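Long-range contacts in putative DNA binding protein (PDB 3HTN), which is of unknown function but binds metal ions, nickel here, through a PCC (DUF296) domain, and may bind DNA: residues L32-K37 against V92-L96; I52-R58 against H111-Q117; R131-T135 against Y145-R149. All blocks are in the same frame, centred on the assembly; numbering follows the deposited sequence.

Contact 1: L32-K37 against V92-L96; sequences LNAFCK and VYLHL
The helical segment 32-37, through Leu32, Asn33 and Cys36, lies over Val92, Leu94 and Leu96 of the strand segment 92-96; the two short axes pass 8.7 Å apart with their N-to-C directions at 137°, so the helix runs aslant and largely counter to the strand. This is the helix-on-sheet packing of the PCC domain, in which helix 28-39 covers the antiparallel sheet and segment 92-96 turns Val92, Leu94 and Leu96 up to it. No direct hydrogen bond joins the segments, and most of the contact is apolar.

Leu94 stands in the middle. Its CD1 lies against the side-chain amide of Asn33, 3.5 Å from Asn33 CG, the two side chains sliding past each other in opposite directions. The same CD1 reaches Leu32 CB at 3.9 Å, while CD2 faces the sulfur of Cys36. Further along the strand, Leu96 CD1 meets Leu32 CD1 at 4.1 Å. Val92 straddles the next turn of the helix: with CG1 anti to the backbone N (chi1 167°), that methyl packs 3.9 Å from Cys36 CB, and CG2 abuts the backbone of Lys37, 3.8 Å from its N. Replacing Val92 by alanine removes both methyls and would probably open a gap beneath Cys36 and Lys37.

Between Leu94 and Leu96, His95 takes no part in the packing and binds the nickel ion together with His97. The one polar link is through Asn33, modelled in two conformers. In the one described, ND2 is hydrogen-bonded back to Val29 O and OD1 is turned to the strand, where a water donates to Asn33 OD1 (2.8 Å) and to Val92 O while accepting from Leu94 N (2.8 Å).

Contact 2: I52-R58 against H111-Q117; sequences IGELTLR and HLLSAIQ
A classic beta bulge, with Leu113 and Ser114 both facing Thr56, breaks the antiparallel pairing of strands 54-60 and 107-117, neighbours in the main sheet of the PCC domain. Leu113 N donates to Thr56 O at 2.9 Å. A second, weak bond runs from Ser114 N to Thr56 O at 3.3 Å, and the register slips by one residue: Leu55 pairs with Ala115 on one side of the bulge, Leu57 with Leu112 on the other.

One face of the ladder is apolar. Leu55 and Leu112 cross there, their CD1 methyls only 3.4 Å apart, which is tight for two carbons, and Ala115 CB fits between Leu55 CD1 and Ile52 CG2. The other face is mixed and mainly polar, with Glu54 alongside Ile116, then Thr56, Ser114, Arg58 and His111. In the Ser114 conformer described, a water links its OG (2.6 Å) with Thr56 OG1 (2.9 Å), which is also hydrogen-bonded to Thr71. Within the bulge, Leu113 points toward the facing strand, where its CD2 sits 4.1 Å above the plane of the Arg58 guanidinium, over its centre. Arg58 owes that place to a chain bent at chi3 (-69°), and its CB lies beside the His111 ring.

His111, which binds iron(III) in a crystal structure of this protein, lies beside the nickel ion bound by His95 and His97. Ile52, the leucines and Ala115 thus pack inside, while across the sheet the salt bridge from Arg58 NE to Asp69 fixes the guanidinium under Leu113 and probably offsets its charge.

Contact 3: R131-T135 against Y145-R149; sequences RISRT and YDFER. With SO4 (sulfate ion), chain G.
Arg149, the C-terminal residue, reaches back over Ser133, Arg134 and Thr135. CB sends the chain off between the backbone N and the carbonyl carbon (chi1 77°), which brings CG to 3.3 Å from Ser133 OG. CD passes the carbonyl of Arg134, 3.4 Å from its O, and a bend at chi3 then swings the guanidinium out: NE donates to a water that in turn donates to a sulfate oxygen, and NH1 gives a nearly straight bond, in the guanidinium plane, to Thr135 OG1 at 3.0 Å. That hydroxyl in turn donates to Asp146 OD2 (2.6 Å), meeting the carboxylate on the anti side.

These residues sit at the open end of the hairpin formed by strands 133-137 and 142-146, whose pairing is carried here by Asp146 N to Ser133 O. Asp146 OD1 accepts from Glu148 N, an Asx turn, and from Arg149 N, which extends it to an Asx motif. The terminal carboxylate is gripped side-on by Arg131, NE to Arg149 O at 3.0 Å and NH2 to OXT at 3.0 Å, a salt bridge; NH1 and NH2 of Arg131 also hold the sulfate, probably a crystallisation ion, with help from Ser133 OG.

Arg134 and Tyr145 start out diverging, but their ends meet: the guanidinium stacks on the ring, planes 18° apart and centres 4.2 Å, as an off-centre cation-pi pair, and Arg134 NH1 is salt-bridged to Glu122 of the second subunit. Ile132 CG2 touches Tyr145 CD1 at 3.6 Å and comes in at the edge of the Phe147 ring.

How the contacts relate
Contacts 1 and 2 lie in the central body of the PCC domain, contact 3 at the periphery, about 18 Å from the chain's centre to its own, in the C-terminal hairpin; all three are only partly buried. The first two share the main sheet: strands 91-101 and 107-117 are neighbours, and Leu96 O meets Leu112 N across them. Contact 1 is mostly aliphatic helix-on-sheet packing, contact 2 a backbone ladder with one apolar and one mixed face, contact 3 largely charges and hydrogen bonds round the chain terminus, beside a small aromatic and aliphatic cluster. Near the metal, His95 of contact 1 touches His111 of contact 2, and Arg134 of contact 3 packs on Tyr93 and His95. All three reach the second subunit.

Contact 1: L32-K37 against V92-L96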
loop_
_atom_site.group_PDB
_atom_site.type_symbol
_atom_site.label_atom_id
_atom_site.label_comp_id
_atom_site.label_asym_id
_atom_site.label_seq_id
_atom_site.Cartn_x
_atom_site.Cartn_y
_atom_site.Cartn_z
ATOM N N LEU A 32 5.155 -2.424 -17.023
ATOM C CA LEU A 32 4.035 -1.553 -16.624
ATOM C C LEU A 32 3.918 -0.345 -17.522
ATOM O O LEU A 32 2.797 0.069 -17.863
ATOM C CB LEU A 32 4.142 -1.145 -15.160
ATOM C CG LEU A 32 3.927 -2.272 -14.153
ATOM C CD1 LEU A 32 4.418 -1.870 -12.764
ATOM C CD2 LEU A 32 2.452 -2.730 -14.055
ATOM N N ASN A 33 5.050 0.242 -17.904
ATOM C CA ASN A 33 5.039 1.361 -18.850
ATOM C C ASN A 33 4.369 0.936 -20.141
ATOM O O ASN A 33 3.436 1.592 -20.615
ATOM C CB ASN A 33 6.463 1.873 -19.144
ATOM C CG ASN A 33 6.958 2.865 -18.111
ATOM O OD1 ASN A 33 6.544 4.022 -18.098
ATOM N ND2 ASN A 33 7.865 2.426 -17.261
ATOM N N ALA A 34 4.807 -0.204 -20.665
ATOM C CA ALA A 34 4.291 -0.738 -21.927
ATOM C C ALA A 34 2.782 -1.016 -21.854
ATOM O O ALA A 34 2.044 -0.736 -22.814
ATOM C CB ALA A 34 5.048 -2.004 -22.296
ATOM N N PHE A 35 2.331 -1.538 -20.713
ATOM C CA PHE A 35 0.923 -1.774 -20.503
ATOM C C PHE A 35 0.099 -0.493 -20.577
ATOM O O PHE A 35 -0.897 -0.430 -21.265
ATOM C CB PHE A 35 0.690 -2.427 -19.145
ATOM C CG PHE A 35 -0.736 -2.694 -18.904
ATOM C CD1 PHE A 35 -1.329 -3.758 -19.518
ATOM C CD2 PHE A 35 -1.513 -1.831 -18.142
ATOM C CE1 PHE A 35 -2.672 -3.993 -19.370
ATOM C CE2 PHE A 35 -2.847 -2.047 -18.013
ATOM C CZ PHE A 35 -3.425 -3.141 -18.607
ATOM N N CYS A 36 0.523 0.516 -19.832
ATOM C CA CYS A 36 -0.171 1.788 -19.801
ATOM C C CYS A 36 -0.179 2.437 -21.175
ATOM O O CYS A 36 -1.175 3.040 -21.578
ATOM C CB CYS A 36 0.463 2.736 -18.784
ATOM S SG CYS A 36 0.287 2.200 -17.078
ATOM N N LYS A 37 0.939 2.325 -21.879
ATOM C CA LYS A 37 1.020 2.854 -23.233
ATOM C C LYS A 37 0.028 2.118 -24.139
ATOM O O LYS A 37 -0.746 2.748 -24.869
ATOM C CB LYS A 37 2.443 2.731 -23.771
ATOM C CG LYS A 37 2.601 3.275 -25.189
ATOM C CD LYS A 37 4.047 3.324 -25.643
ATOM C CE LYS A 37 4.123 3.695 -27.132
ATOM N NZ LYS A 37 5.535 3.829 -27.590
ATOM N N VAL A 92 3.925 8.132 -21.299
ATOM C CA VAL A 92 3.482 7.674 -19.990
ATOM C C VAL A 92 4.571 8.043 -18.984
ATOM O O VAL A 92 5.761 7.885 -19.264
ATOM C CB VAL A 92 3.232 6.132 -19.978
ATOM C CG1 VAL A 92 3.086 5.596 -18.541
ATOM C CG2 VAL A 92 2.012 5.777 -20.818
ATOM N N TYR A 93 4.165 8.509 -17.796
ATOM C CA TYR A 93 5.087 8.788 -16.706
ATOM C C TYR A 93 4.624 7.982 -15.502
ATOM O O TYR A 93 3.507 8.163 -15.035
ATOM C CB TYR A 93 5.100 10.272 -16.367
ATOM C CG TYR A 93 6.199 10.600 -15.394
ATOM C CD1 TYR A 93 5.989 10.578 -14.028
ATOM C CD2 TYR A 93 7.458 10.930 -15.841
ATOM C CE1 TYR A 93 6.988 10.888 -13.136
ATOM C CE2 TYR A 93 8.488 11.239 -14.942
ATOM C CZ TYR A 93 8.243 11.215 -13.590
ATOM O OH TYR A 93 9.246 11.510 -12.693
ATOM N N LEU A 94 5.464 7.052 -15.055
ATOM C CA LEU A 94 5.183 6.265 -13.875
ATOM C C LEU A 94 6.036 6.755 -12.718
ATOM O O LEU A 94 7.208 7.013 -12.886
ATOM C CB LEU A 94 5.510 4.799 -14.109
ATOM C CG LEU A 94 4.729 4.110 -15.203
ATOM C CD1 LEU A 94 5.055 2.611 -15.191
ATOM C CD2 LEU A 94 3.265 4.357 -15.013
ATOM N N HIS A 95 5.432 6.896 -11.537
ATOM C CA HIS A 95 6.136 7.195 -10.312
ATOM C C HIS A 95 5.784 6.079 -9.346
ATOM O O HIS A 95 4.662 6.013 -8.887
ATOM C CB HIS A 95 5.732 8.569 -9.787
ATOM C CG HIS A 95 6.523 9.030 -8.614
ATOM N ND1 HIS A 95 6.071 10.011 -7.764
ATOM C CD2 HIS A 95 7.706 8.598 -8.102
ATOM C CE1 HIS A 95 6.963 10.192 -6.799
ATOM N NE2 HIS A 95 7.975 9.362 -6.995
ATOM N N LEU A 96 6.751 5.202 -9.105
ATOM C CA LEU A 96 6.544 3.976 -8.364
ATOM C C LEU A 96 7.527 3.888 -7.229
ATOM O O LEU A 96 8.717 4.106 -7.418
ATOM C CB LEU A 96 6.762 2.763 -9.292
ATOM C CG LEU A 96 5.971 2.728 -10.602
ATOM C CD1 LEU A 96 6.331 1.479 -11.416
ATOM C CD2 LEU A 96 4.463 2.823 -10.320
HETATM O O HOH W 1 7.478 6.354 -16.935
#

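Contact 2: I52-R58 against H111-Q117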
loop_
_atom_site.group_PDB
_atom_site.type_symbol
_atom_site.label_atom_id
_atom_site.label_comp_id
_atom_site.label_asym_id
_atom_site.label_seq_id
_atom_site.Cartn_x
_atom_site.Cartn_y
_atom_site.Cartn_z
ATOM N N ILE A 52 10.930 -11.022 -6.970
ATOM C CA ILE A 52 11.944 -10.502 -7.875
ATOM C C ILE A 52 13.323 -11.052 -7.536
ATOM O O ILE A 52 13.577 -11.514 -6.432
ATOM C CB ILE A 52 12.005 -8.962 -7.856
ATOM C CG1 ILE A 52 12.349 -8.437 -6.465
ATOM C CG2 ILE A 52 10.682 -8.362 -8.333
ATOM C CD1 ILE A 52 12.512 -6.948 -6.379
ATOM N N GLY A 53 14.192 -11.022 -8.536
ATOM C CA GLY A 53 15.596 -11.423 -8.411
ATOM C C GLY A 53 16.617 -10.322 -8.564
ATOM O O GLY A 53 17.831 -10.564 -8.396
ATOM N N GLU A 54 16.138 -9.110 -8.849
ATOM C CA GLU A 54 16.998 -7.943 -8.984
ATOM C C GLU A 54 16.130 -6.711 -8.766
ATOM O O GLU A 54 14.978 -6.685 -9.186
ATOM C CB GLU A 54 17.686 -7.918 -10.351
ATOM C CG GLU A 54 18.804 -6.895 -10.450
ATOM C CD GLU A 54 19.784 -7.199 -11.567
ATOM O OE1 GLU A 54 20.207 -8.379 -11.697
ATOM O OE2 GLU A 54 20.144 -6.252 -12.303
ATOM N N LEU A 55 16.681 -5.708 -8.088
ATOM C CA LEU A 55 15.977 -4.476 -7.767
ATOM C C LEU A 55 16.905 -3.306 -7.862
ATOM O O LEU A 55 18.020 -3.396 -7.365
ATOM C CB LEU A 55 15.516 -4.532 -6.311
ATOM C CG LEU A 55 14.802 -3.312 -5.734
ATOM C CD1 LEU A 55 13.461 -3.041 -6.438
ATOM C CD2 LEU A 55 14.619 -3.452 -4.236
ATOM N N THR A 56 16.441 -2.214 -8.457
ATOM C CA THR A 56 17.204 -0.976 -8.436
ATOM C C THR A 56 16.322 0.109 -7.825
ATOM O O THR A 56 15.222 0.385 -8.323
ATOM C CB THR A 56 17.688 -0.531 -9.804
ATOM O OG1 THR A 56 18.431 -1.601 -10.398
ATOM C CG2 THR A 56 18.600 0.707 -9.673
ATOM N N LEU A 57 16.843 0.736 -6.767
ATOM C CA LEU A 57 16.225 1.874 -6.095
ATOM C C LEU A 57 17.063 3.103 -6.278
ATOM O O LEU A 57 18.275 2.996 -6.451
ATOM C CB LEU A 57 16.072 1.597 -4.602
ATOM C CG LEU A 57 15.301 0.344 -4.196
ATOM C CD1 LEU A 57 15.371 0.139 -2.674
ATOM C CD2 LEU A 57 13.842 0.374 -4.729
ATOM N N ARG A 58 16.431 4.273 -6.248
ATOM C CA ARG A 58 17.128 5.555 -6.294
ATOM C C ARG A 58 16.910 6.324 -5.014
ATOM O O ARG A 58 15.768 6.461 -4.564
ATOM C CB ARG A 58 16.631 6.408 -7.447
ATOM C CG ARG A 58 17.292 7.777 -7.511
ATOM C CD ARG A 58 17.081 8.475 -8.805
ATOM N NE ARG A 58 17.800 7.821 -9.883
ATOM C CZ ARG A 58 17.731 8.145 -11.176
ATOM N NH1 ARG A 58 16.898 9.060 -11.602
ATOM N NH2 ARG A 58 18.454 7.499 -12.056
ATOM N N HIS A 111 12.328 4.574 -3.851
ATOM C CA HIS A 111 11.862 4.918 -5.187
ATOM C C HIS A 111 12.373 3.879 -6.164
ATOM O O HIS A 111 13.563 3.658 -6.271
ATOM C CB HIS A 111 12.357 6.306 -5.544
ATOM C CG HIS A 111 12.235 6.683 -6.986
ATOM N ND1 HIS A 111 11.212 6.271 -7.811
ATOM C CD2 HIS A 111 12.985 7.536 -7.717
ATOM C CE1 HIS A 111 11.366 6.836 -9.001
ATOM N NE2 HIS A 111 12.443 7.591 -8.969
ATOM N N LEU A 112 11.440 3.220 -6.845
ATOM C CA LEU A 112 11.743 2.135 -7.749
ATOM C C LEU A 112 12.161 2.595 -9.129
ATOM O O LEU A 112 11.428 3.344 -9.784
ATOM C CB LEU A 112 10.497 1.257 -7.909
ATOM C CG LEU A 112 10.572 0.108 -8.896
ATOM C CD1 LEU A 112 11.626 -0.951 -8.473
ATOM C CD2 LEU A 112 9.180 -0.511 -9.067
ATOM N N LEU A 113 13.323 2.136 -9.586
ATOM C CA LEU A 113 13.746 2.323 -10.985
ATOM C C LEU A 113 13.504 1.108 -11.855
ATOM O O LEU A 113 13.100 1.238 -13.006
ATOM C CB LEU A 113 15.233 2.676 -11.077
ATOM C CG LEU A 113 15.662 4.001 -10.432
ATOM C CD1 LEU A 113 17.120 4.262 -10.794
ATOM C CD2 LEU A 113 14.751 5.175 -10.879
ATOM N N SER A 114 13.765 -0.066 -11.304
ATOM C CA SER A 114 13.584 -1.302 -12.038
ATOM C C SER A 114 13.584 -2.488 -11.109
ATOM O O SER A 114 14.062 -2.409 -9.981
ATOM C CB SER A 114 14.707 -1.479 -13.052
ATOM O OG SER A 114 15.964 -1.607 -12.415
ATOM N N ALA A 115 13.019 -3.586 -11.588
ATOM C CA ALA A 115 13.002 -4.831 -10.843
ATOM C C ALA A 115 12.730 -5.956 -11.821
ATOM O O ALA A 115 11.827 -5.832 -12.628
ATOM C CB ALA A 115 11.962 -4.827 -9.752
ATOM N N ILE A 116 13.484 -7.044 -11.724
ATOM C CA ILE A 116 13.308 -8.203 -12.603
ATOM C C ILE A 116 12.545 -9.285 -11.857
ATOM O O ILE A 116 13.030 -9.809 -10.849
ATOM C CB ILE A 116 14.659 -8.762 -13.091
ATOM C CG1 ILE A 116 15.436 -7.675 -13.854
ATOM C CG2 ILE A 116 14.437 -10.009 -13.974
ATOM C CD1 ILE A 116 16.884 -8.089 -14.238
ATOM N N GLN A 117 11.358 -9.622 -12.356
ATOM C CA GLN A 117 10.547 -10.646 -11.749
ATOM C C GLN A 117 11.221 -12.010 -11.727
ATOM O O GLN A 117 11.895 -12.408 -12.670
ATOM C CB GLN A 117 9.218 -10.705 -12.473
ATOM C CG GLN A 117 8.172 -11.626 -11.865
ATOM C CD GLN A 117 6.849 -11.395 -12.457
ATOM O OE1 GLN A 117 6.443 -10.250 -12.641
ATOM N NE2 GLN A 117 6.143 -12.466 -12.748
HETATM O O HOH W 2 16.903 -3.865 -11.431
HETATM O O HOH W 3 14.570 5.619 -2.334
#

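Contact 3: R131-T135 against Y145-R149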
loop_
_atom_site.group_PDB
_atom_site.type_symbol
_atom_site.label_atom_id
_atom_site.label_comp_id
_atom_site.label_asym_id
_atom_site.label_seq_id
_atom_site.Cartn_x
_atom_site.Cartn_y
_atom_site.Cartn_z
ATOM N N ARG A 131 -6.574 13.367 -17.883
ATOM C CA ARG A 131 -5.191 13.822 -18.037
ATOM C C ARG A 131 -4.641 14.330 -16.713
ATOM O O ARG A 131 -5.330 15.045 -16.002
ATOM C CB ARG A 131 -5.116 14.953 -19.067
ATOM C CG ARG A 131 -3.789 15.722 -19.148
ATOM C CD ARG A 131 -3.860 16.780 -20.225
ATOM N NE ARG A 131 -2.628 17.570 -20.295
ATOM C CZ ARG A 131 -1.504 17.176 -20.892
ATOM N NH1 ARG A 131 -1.431 15.978 -21.461
ATOM N NH2 ARG A 131 -0.444 17.986 -20.926
ATOM N N ILE A 132 -3.420 13.922 -16.372
ATOM C CA ILE A 132 -2.654 14.523 -15.259
ATOM C C ILE A 132 -1.232 14.589 -15.769
ATOM O O ILE A 132 -0.654 13.567 -16.127
ATOM C CB ILE A 132 -2.673 13.736 -13.942
ATOM C CG1 ILE A 132 -4.104 13.572 -13.421
ATOM C CG2 ILE A 132 -1.824 14.460 -12.896
ATOM C CD1 ILE A 132 -4.188 12.742 -12.137
ATOM N N SER A 133 -0.684 15.793 -15.853
ATOM C CA SER A 133 0.662 16.015 -16.358
ATOM C C SER A 133 1.588 16.384 -15.218
ATOM O O SER A 133 1.233 16.303 -14.029
ATOM C CB SER A 133 0.659 17.112 -17.436
ATOM O OG SER A 133 1.923 17.250 -18.107
ATOM N N ARG A 134 2.809 16.731 -15.597
ATOM C CA ARG A 134 3.840 17.093 -14.666
ATOM C C ARG A 134 4.739 18.133 -15.249
ATOM O O ARG A 134 4.880 18.243 -16.464
ATOM C CB ARG A 134 4.684 15.883 -14.363
ATOM C CG ARG A 134 3.973 14.942 -13.460
ATOM C CD ARG A 134 4.894 13.947 -13.012
ATOM N NE ARG A 134 4.222 12.872 -12.325
ATOM C CZ ARG A 134 4.179 12.703 -11.017
ATOM N NH1 ARG A 134 4.714 13.567 -10.216
ATOM N NH2 ARG A 134 3.586 11.626 -10.527
ATOM N N THR A 135 5.395 18.860 -14.356
ATOM C CA THR A 135 6.337 19.888 -14.745
ATOM C C THR A 135 7.573 19.731 -13.904
ATOM O O THR A 135 7.484 19.625 -12.665
ATOM C CB THR A 135 5.740 21.269 -14.522
ATOM O OG1 THR A 135 4.650 21.414 -15.418
ATOM C CG2 THR A 135 6.764 22.398 -14.765
ATOM N N TYR A 145 3.575 17.008 -9.942
ATOM C CA TYR A 145 2.247 17.062 -10.515
ATOM C C TYR A 145 1.904 18.483 -10.971
ATOM O O TYR A 145 2.140 19.455 -10.251
ATOM C CB TYR A 145 1.208 16.608 -9.497
ATOM C CG TYR A 145 0.898 15.147 -9.389
ATOM C CD1 TYR A 145 0.816 14.319 -10.515
ATOM C CD2 TYR A 145 0.501 14.631 -8.164
ATOM C CE1 TYR A 145 0.435 12.992 -10.395
ATOM C CE2 TYR A 145 0.101 13.329 -8.042
ATOM C CZ TYR A 145 0.063 12.520 -9.171
ATOM O OH TYR A 145 -0.375 11.226 -9.114
ATOM N N ASP A 146 1.329 18.582 -12.164
ATOM C CA ASP A 146 0.865 19.850 -12.712
ATOM C C ASP A 146 -0.547 19.603 -13.218
ATOM O O ASP A 146 -0.735 18.920 -14.239
ATOM C CB ASP A 146 1.802 20.306 -13.812
ATOM C CG ASP A 146 1.489 21.696 -14.296
ATOM O OD1 ASP A 146 0.301 22.058 -14.313
ATOM O OD2 ASP A 146 2.428 22.433 -14.648
ATOM N N PHE A 147 -1.531 20.099 -12.470
ATOM C CA PHE A 147 -2.928 19.864 -12.795
ATOM C C PHE A 147 -3.451 20.879 -13.823
ATOM O O PHE A 147 -4.580 20.763 -14.271
ATOM C CB PHE A 147 -3.796 19.909 -11.528
ATOM C CG PHE A 147 -3.385 18.901 -10.443
ATOM C CD1 PHE A 147 -3.198 17.552 -10.736
ATOM C CD2 PHE A 147 -3.195 19.321 -9.138
ATOM C CE1 PHE A 147 -2.828 16.643 -9.737
ATOM C CE2 PHE A 147 -2.839 18.432 -8.137
ATOM C CZ PHE A 147 -2.649 17.085 -8.431
ATOM N N GLU A 148 -2.631 21.849 -14.215
ATOM C CA GLU A 148 -3.018 22.869 -15.196
ATOM C C GLU A 148 -2.623 22.576 -16.629
ATOM O O GLU A 148 -3.379 22.907 -17.558
ATOM C CB GLU A 148 -2.380 24.193 -14.827
ATOM C CG GLU A 148 -2.651 24.684 -13.422
ATOM C CD GLU A 148 -4.097 24.950 -13.165
ATOM O OE1 GLU A 148 -4.765 25.534 -14.055
ATOM O OE2 GLU A 148 -4.570 24.575 -12.072
ATOM N N ARG A 149 -1.437 22.014 -16.838
ATOM C CA ARG A 149 -0.931 21.886 -18.199
ATOM C C ARG A 149 -1.575 20.712 -18.946
ATOM O O ARG A 149 -2.198 19.797 -18.396
ATOM C CB ARG A 149 0.612 21.820 -18.239
ATOM C CG ARG A 149 1.211 20.514 -17.859
ATOM C CD ARG A 149 2.734 20.591 -17.788
ATOM N NE ARG A 149 3.416 20.559 -19.093
ATOM C CZ ARG A 149 4.704 20.889 -19.263
ATOM N NH1 ARG A 149 5.442 21.319 -18.262
ATOM N NH2 ARG A 149 5.253 20.843 -20.473
ATOM O OXT ARG A 149 -1.446 20.693 -20.167
HETATM S S SO4 G . 2.429 15.776 -21.570
HETATM O O1 SO4 G . 3.597 16.683 -21.392
HETATM O O2 SO4 G . 2.905 14.496 -22.154
HETATM O O3 SO4 G . 1.464 16.368 -22.496
HETATM O O4 SO4 G . 1.674 15.652 -20.322
HETATM O O HOH W 4 -4.998 17.645 -14.952
HETATM O O HOH W 5 2.554 19.229 -21.583
HETATM O O HOH W 6 -2.590 18.409 -16.063
#